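Local coordinates for cupin type-2 domain-containing protein (Ralstonia eutropha, PDB 2OPK), which is of unproven function but belongs to the cupin family and has been proposed to be a mannose-6-phosphate isomerase, at residues B[21-26]-B[33-38]; B[55-60]-B[102-107]. All blocks are in the same frame, centred on the assembly; numbering follows the deposited sequence. Where two conformers were deposited one is given.

Contact 1: B[21-26]-B[33-38]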
loop_
_atom_site.group_PDB
_atom_site.type_symbol
_atom_site.label_atom_id
_atom_site.label_comp_id
_atom_site.label_asym_id
_atom_site.label_seq_id
_atom_site.Cartn_x
_atom_site.Cartn_y
_atom_site.Cartn_z
ATOM N N ILE B 21 5.245 -12.314 -10.738
ATOM C CA ILE B 21 4.792 -13.105 -9.605
ATOM C C ILE B 21 3.799 -12.303 -8.791
ATOM O O ILE B 21 4.023 -11.118 -8.513
ATOM C CB ILE B 21 6.034 -13.523 -8.744
ATOM C CG1 ILE B 21 6.802 -14.613 -9.486
ATOM C CG2 ILE B 21 5.652 -13.953 -7.362
ATOM C CD1 ILE B 21 8.217 -14.802 -9.030
ATOM N N PHE B 22 2.707 -12.962 -8.396
ATOM C CA PHE B 22 1.709 -12.380 -7.552
ATOM C C PHE B 22 1.583 -13.182 -6.275
ATOM O O PHE B 22 1.556 -14.424 -6.315
ATOM C CB PHE B 22 0.357 -12.362 -8.266
ATOM C CG PHE B 22 0.338 -11.493 -9.488
ATOM C CD1 PHE B 22 0.926 -11.914 -10.661
ATOM C CD2 PHE B 22 -0.324 -10.267 -9.485
ATOM C CE1 PHE B 22 0.893 -11.124 -11.810
ATOM C CE2 PHE B 22 -0.304 -9.444 -10.629
ATOM C CZ PHE B 22 0.279 -9.878 -11.777
ATOM N N GLN B 23 1.491 -12.474 -5.152
ATOM C CA GLN B 23 1.366 -13.089 -3.826
ATOM C C GLN B 23 0.391 -12.301 -2.980
ATOM O O GLN B 23 0.649 -11.140 -2.665
ATOM C CB GLN B 23 2.717 -13.166 -3.119
ATOM C CG GLN B 23 3.644 -14.118 -3.830
ATOM C CD GLN B 23 4.955 -14.310 -3.138
ATOM O OE1 GLN B 23 5.697 -13.376 -3.026
ATOM N NE2 GLN B 23 5.265 -15.539 -2.720
ATOM N N PRO B 24 -0.733 -12.925 -2.596
ATOM C CA PRO B 24 -1.695 -12.197 -1.772
ATOM C C PRO B 24 -1.203 -11.973 -0.317
ATOM O O PRO B 24 -0.558 -12.812 0.260
ATOM C CB PRO B 24 -2.936 -13.078 -1.826
ATOM C CG PRO B 24 -2.404 -14.459 -2.060
ATOM C CD PRO B 24 -1.177 -14.301 -2.887
ATOM N N LEU B 25 -1.502 -10.810 0.231
ATOM C CA LEU B 25 -1.167 -10.460 1.601
ATOM C C LEU B 25 -2.408 -10.475 2.488
ATOM O O LEU B 25 -2.332 -10.824 3.626
ATOM C CB LEU B 25 -0.545 -9.060 1.617
ATOM C CG LEU B 25 0.666 -8.814 0.709
ATOM C CD1 LEU B 25 1.196 -7.418 0.858
ATOM C CD2 LEU B 25 1.748 -9.806 1.019
ATOM N N LEU B 26 -3.544 -10.037 1.973
ATOM C CA LEU B 26 -4.795 -10.143 2.698
ATOM C C LEU B 26 -5.936 -10.435 1.747
ATOM O O LEU B 26 -6.023 -9.818 0.679
ATOM C CB LEU B 26 -5.051 -8.844 3.468
ATOM C CG LEU B 26 -6.284 -8.818 4.382
ATOM C CD1 LEU B 26 -6.072 -9.790 5.536
ATOM C CD2 LEU B 26 -6.474 -7.425 4.919
ATOM N N ILE B 33 -5.452 -7.666 -1.161
ATOM C CA ILE B 33 -4.211 -6.912 -1.113
ATOM C C ILE B 33 -3.133 -7.890 -1.513
ATOM O O ILE B 33 -3.061 -9.000 -0.967
ATOM C CB ILE B 33 -3.903 -6.376 0.297
ATOM C CG1 ILE B 33 -5.062 -5.509 0.809
ATOM C CG2 ILE B 33 -2.630 -5.523 0.303
ATOM C CD1 ILE B 33 -4.841 -5.023 2.294
ATOM N N GLU B 34 -2.289 -7.480 -2.450
ATOM C CA GLU B 34 -1.249 -8.352 -2.954
ATOM C C GLU B 34 0.011 -7.594 -3.328
ATOM O O GLU B 34 -0.015 -6.414 -3.666
ATOM C CB GLU B 34 -1.740 -9.128 -4.188
ATOM C CG GLU B 34 -1.960 -8.256 -5.413
ATOM C CD GLU B 34 -2.539 -8.997 -6.599
ATOM O OE1 GLU B 34 -2.522 -10.260 -6.603
ATOM O OE2 GLU B 34 -3.005 -8.275 -7.532
ATOM N N ARG B 35 1.104 -8.340 -3.298
ATOM C CA ARG B 35 2.412 -7.904 -3.786
ATOM C C ARG B 35 2.595 -8.470 -5.221
ATOM O O ARG B 35 2.197 -9.608 -5.491
ATOM C CB ARG B 35 3.437 -8.519 -2.869
ATOM C CG ARG B 35 4.778 -8.232 -3.174
ATOM C CD ARG B 35 5.678 -8.786 -2.108
ATOM N NE ARG B 35 6.044 -10.199 -2.203
ATOM C CZ ARG B 35 7.227 -10.654 -1.760
ATOM N NH1 ARG B 35 8.103 -9.807 -1.249
ATOM N NH2 ARG B 35 7.574 -11.918 -1.808
ATOM N N ILE B 36 3.145 -7.658 -6.119
ATOM C CA ILE B 36 3.474 -8.068 -7.486
ATOM C C ILE B 36 4.966 -7.852 -7.640
ATOM O O ILE B 36 5.503 -6.810 -7.205
ATOM C CB ILE B 36 2.783 -7.236 -8.573
ATOM C CG1 ILE B 36 1.286 -7.120 -8.293
ATOM C CG2 ILE B 36 3.082 -7.842 -10.006
ATOM C CD1 ILE B 36 0.470 -6.123 -9.218
ATOM N N ILE B 37 5.651 -8.849 -8.206
ATOM C CA ILE B 37 7.083 -8.773 -8.441
ATOM C C ILE B 37 7.334 -8.864 -9.943
ATOM O O ILE B 37 7.061 -9.915 -10.580
ATOM C CB ILE B 37 7.854 -9.912 -7.727
ATOM C CG1 ILE B 37 7.455 -10.014 -6.242
ATOM C CG2 ILE B 37 9.361 -9.730 -7.877
ATOM C CD1 ILE B 37 7.808 -8.809 -5.410
ATOM N N SER B 38 7.830 -7.762 -10.506
ATOM C CA SER B 38 8.207 -7.688 -11.900
ATOM C C SER B 38 9.703 -7.725 -11.979
ATOM O O SER B 38 10.421 -7.306 -11.059
ATOM C CB SER B 38 7.716 -6.391 -12.532
ATOM O OG SER B 38 6.315 -6.234 -12.400
#

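Contact 2: B[55-60]-B[102-107]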
loop_
_atom_site.group_PDB
_atom_site.type_symbol
_atom_site.label_atom_id
_atom_site.label_comp_id
_atom_site.label_asym_id
_atom_site.label_seq_id
_atom_site.Cartn_x
_atom_site.Cartn_y
_atom_site.Cartn_z
ATOM N N GLU B 55 -9.080 -1.100 -8.874
ATOM C CA GLU B 55 -7.711 -1.434 -8.477
ATOM C C GLU B 55 -6.994 -0.156 -8.067
ATOM O O GLU B 55 -7.192 0.902 -8.688
ATOM C CB GLU B 55 -6.946 -2.123 -9.613
ATOM C CG GLU B 55 -5.530 -2.570 -9.194
ATOM C CD GLU B 55 -4.746 -3.294 -10.279
ATOM O OE1 GLU B 55 -5.342 -3.623 -11.346
ATOM O OE2 GLU B 55 -3.523 -3.541 -10.054
ATOM N N TRP B 56 -6.204 -0.249 -6.999
ATOM C CA TRP B 56 -5.345 0.825 -6.513
ATOM C C TRP B 56 -3.972 0.166 -6.507
ATOM O O TRP B 56 -3.802 -0.890 -5.913
ATOM C CB TRP B 56 -5.775 1.290 -5.106
ATOM C CG TRP B 56 -4.880 2.397 -4.587
ATOM C CD1 TRP B 56 -5.063 3.735 -4.746
ATOM C CD2 TRP B 56 -3.635 2.249 -3.892
ATOM N NE1 TRP B 56 -4.004 4.432 -4.188
ATOM C CE2 TRP B 56 -3.116 3.541 -3.673
ATOM C CE3 TRP B 56 -2.911 1.150 -3.421
ATOM C CZ2 TRP B 56 -1.923 3.757 -3.030
ATOM C CZ3 TRP B 56 -1.720 1.379 -2.769
ATOM C CH2 TRP B 56 -1.243 2.658 -2.580
ATOM N N VAL B 57 -2.999 0.746 -7.182
ATOM C CA VAL B 57 -1.703 0.075 -7.349
ATOM C C VAL B 57 -0.580 1.074 -7.240
ATOM O O VAL B 57 -0.671 2.176 -7.779
ATOM C CB VAL B 57 -1.638 -0.711 -8.701
ATOM C CG1 VAL B 57 -1.864 0.216 -9.938
ATOM C CG2 VAL B 57 -0.348 -1.473 -8.829
HETATM N N MSE B 58 0.477 0.683 -6.531
HETATM C CA MSE B 58 1.612 1.540 -6.298
HETATM C C MSE B 58 2.937 0.827 -6.513
HETATM O O MSE B 58 3.099 -0.324 -6.126
HETATM C CB MSE B 58 1.581 2.042 -4.847
HETATM C CG MSE B 58 2.629 3.123 -4.514
HETATM SE SE MSE B 58 2.491 3.743 -2.638
HETATM C CE MSE B 58 2.543 2.137 -1.851
ATOM N N VAL B 59 3.898 1.560 -7.065
ATOM C CA VAL B 59 5.290 1.067 -7.193
ATOM C C VAL B 59 5.956 1.354 -5.873
ATOM O O VAL B 59 5.937 2.485 -5.414
ATOM C CB VAL B 59 6.061 1.783 -8.306
ATOM C CG1 VAL B 59 7.492 1.289 -8.349
ATOM C CG2 VAL B 59 5.346 1.585 -9.674
ATOM N N VAL B 60 6.528 0.325 -5.262
ATOM C CA VAL B 60 7.201 0.449 -3.969
ATOM C C VAL B 60 8.726 0.392 -4.127
ATOM O O VAL B 60 9.467 1.011 -3.344
ATOM C CB VAL B 60 6.684 -0.640 -2.993
ATOM C CG1 VAL B 60 7.110 -0.347 -1.617
ATOM C CG2 VAL B 60 5.175 -0.655 -2.983
ATOM N N THR B 102 10.909 -4.790 -9.753
ATOM C CA THR B 102 9.916 -3.794 -9.483
ATOM C C THR B 102 8.882 -4.500 -8.592
ATOM O O THR B 102 8.256 -5.486 -9.009
ATOM C CB THR B 102 9.285 -3.243 -10.762
ATOM O OG1 THR B 102 10.271 -2.546 -11.522
ATOM C CG2 THR B 102 8.175 -2.263 -10.441
ATOM N N VAL B 103 8.766 -4.030 -7.355
ATOM C CA VAL B 103 7.782 -4.562 -6.411
ATOM C C VAL B 103 6.638 -3.583 -6.286
ATOM O O VAL B 103 6.862 -2.387 -6.039
ATOM C CB VAL B 103 8.402 -4.803 -4.985
ATOM C CG1 VAL B 103 7.344 -5.343 -4.032
ATOM C CG2 VAL B 103 9.615 -5.742 -5.079
ATOM N N TRP B 104 5.420 -4.093 -6.439
ATOM C CA TRP B 104 4.193 -3.291 -6.380
ATOM C C TRP B 104 3.323 -3.754 -5.236
ATOM O O TRP B 104 3.429 -4.895 -4.793
ATOM C CB TRP B 104 3.326 -3.500 -7.593
ATOM C CG TRP B 104 3.962 -3.472 -8.957
ATOM C CD1 TRP B 104 4.815 -4.375 -9.469
ATOM C CD2 TRP B 104 3.726 -2.503 -9.989
ATOM N NE1 TRP B 104 5.142 -4.041 -10.761
ATOM C CE2 TRP B 104 4.492 -2.887 -11.103
ATOM C CE3 TRP B 104 2.955 -1.338 -10.070
ATOM C CZ2 TRP B 104 4.485 -2.164 -12.302
ATOM C CZ3 TRP B 104 2.932 -0.623 -11.251
ATOM C CH2 TRP B 104 3.702 -1.024 -12.350
ATOM N N LEU B 105 2.441 -2.860 -4.808
ATOM C CA LEU B 105 1.382 -3.179 -3.849
ATOM C C LEU B 105 0.102 -2.868 -4.570
ATOM O O LEU B 105 -0.051 -1.766 -5.116
ATOM C CB LEU B 105 1.497 -2.313 -2.597
ATOM C CG LEU B 105 0.480 -2.631 -1.500
ATOM C CD1 LEU B 105 0.722 -4.016 -0.879
ATOM C CD2 LEU B 105 0.574 -1.566 -0.445
ATOM N N ALA B 106 -0.802 -3.841 -4.624
ATOM C CA ALA B 106 -2.032 -3.705 -5.367
ATOM C C ALA B 106 -3.237 -4.082 -4.512
ATOM O O ALA B 106 -3.193 -5.061 -3.748
ATOM C CB ALA B 106 -1.977 -4.543 -6.639
ATOM N N VAL B 107 -4.300 -3.282 -4.635
ATOM C CA VAL B 107 -5.543 -3.510 -3.890
ATOM C C VAL B 107 -6.679 -3.596 -4.889
ATOM O O VAL B 107 -6.826 -2.744 -5.745
ATOM C CB VAL B 107 -5.842 -2.428 -2.837
ATOM C CG1 VAL B 107 -7.094 -2.774 -1.969
ATOM C CG2 VAL B 107 -4.598 -2.186 -1.925
#

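Contact 1: B[21-26]-B[33-38]
Ile21 and Ile37 open an antiparallel ladder in which the axes of strands 21-24 and 33-38 lie at 158° and come within 4.6 Å of each other. Backbone bonds in both directions join Ile21 to Ile37 and Gln23 to Arg35. Past Pro24 the register slips by one residue. Leu25 and Leu26 both face Ile33, a classic beta bulge. The Ile33 carbonyl oxygen takes two donors from the same face of its plane, Leu25 N at 2.7 Å and Leu26 N at 3.2 Å.

Gln23 and Arg35 run side by side on one face. Gln23 OE1 receives Arg35 NH2 at 2.7 Å, in the amide carbonyl plane and in the guanidinium plane. Arg35 NE gives a weak second bond to Gln23 OE1, at 3.3 Å. The two flat groups are nearly coplanar, 20° apart. Arg35 NH1 is also bonded to the carbonyls of Leu9 and Ala11, which fixes the rotation of the group.

Phe22 and Ile36 share the other face. Ile36 CG2 sits over the ring, 4.0 Å from the Phe22 ring centroid, in a CH-pi contact. Glu34 CG stands between its own N and carbonyl carbon (chi1 69°). From there the carboxylate reaches the ring edge, where Glu34 OE1 is 3.6 Å from Phe22 CD2. Glu34 OE2 is hydrogen-bonded to His108 NE2.

The hairpin forms one end of the five-stranded sheet within this chain. Strand 31-38 pairs on its other side with strand 102-109, and Leu25 and Ile33 pack on Trp56 of the second subunit.

Contact 2: B[55-60]-B[102-107]
Val59 CG2 lies over the six-membered ring of Trp104, 4.0 Å from its centroid, on the tightly packed face of this antiparallel pairing. Val59 CG2 is 3.6 Å from Trp104 CZ3. Val57 CG2 adds a second contact at 3.5 Å from Trp104 CE3. It meets the ring obliquely. Thr102 CG2 lies over the face that Val59 CG2 covers. Trp104 CG is anti to its carbonyl carbon (chi1 -46°), which swings the indole across the two valines. The indole nitrogen is bonded to Ser38 OG, which helps fix the ring's rotation.

The backbones are close to antiparallel, at 170°. Paired bonds link Trp56 with Val107 and Met58 with Leu105. Val60 N gives a further bond to Val103 O at 2.8 Å.

On the opposite face the side chains touch more lightly. Trp56 CE3 is 4.0 Å from Val107 CG2. The methyl of the selenomethionine at Met58, CE, comes no nearer than 4.4 Å to Leu105 CD2. This face is not left to solvent, because the second subunit packs on it. Ile33 of that subunit meets Trp56 and Val107, and its Leu105 meets Leu105 here. The partly exposed residues are at the two ends of segment 55-60, Glu55 and Val60. Glu55 OE2 touches Ala106 CB lightly, at 3.9 Å.

The pairing lies inside the five-stranded antiparallel sheet of the cupin beta-barrel. The Trp104 face looks inward to strands 64-68 and 91-96, and the Trp56 face serves the dimer interface.

Overall arrangement
Contact 1 and contact 2 are neighbouring parts of one antiparallel sheet, with centres about 8 Å apart. Strand 102-109 joins them, since it pairs with strand 31-38 on one side and with strand 54-61 on the other. Probable backbone bonds run from Ser38 N to Thr102 O and from Trp104 N to Ile36 O, each 2.8 Å. Ile37 CD1, in one conformer, packs on Val103 CG2 at 3.6 Å. An unidentified bound molecule, probably from the crystallisation liquor, lies, at its nearest atoms, about 3 Å from the Trp104 side chain and about 4 Å from that of Ile36. It may mark a pocket on the Trp104 face of the sheet. Both contacts touch the second subunit.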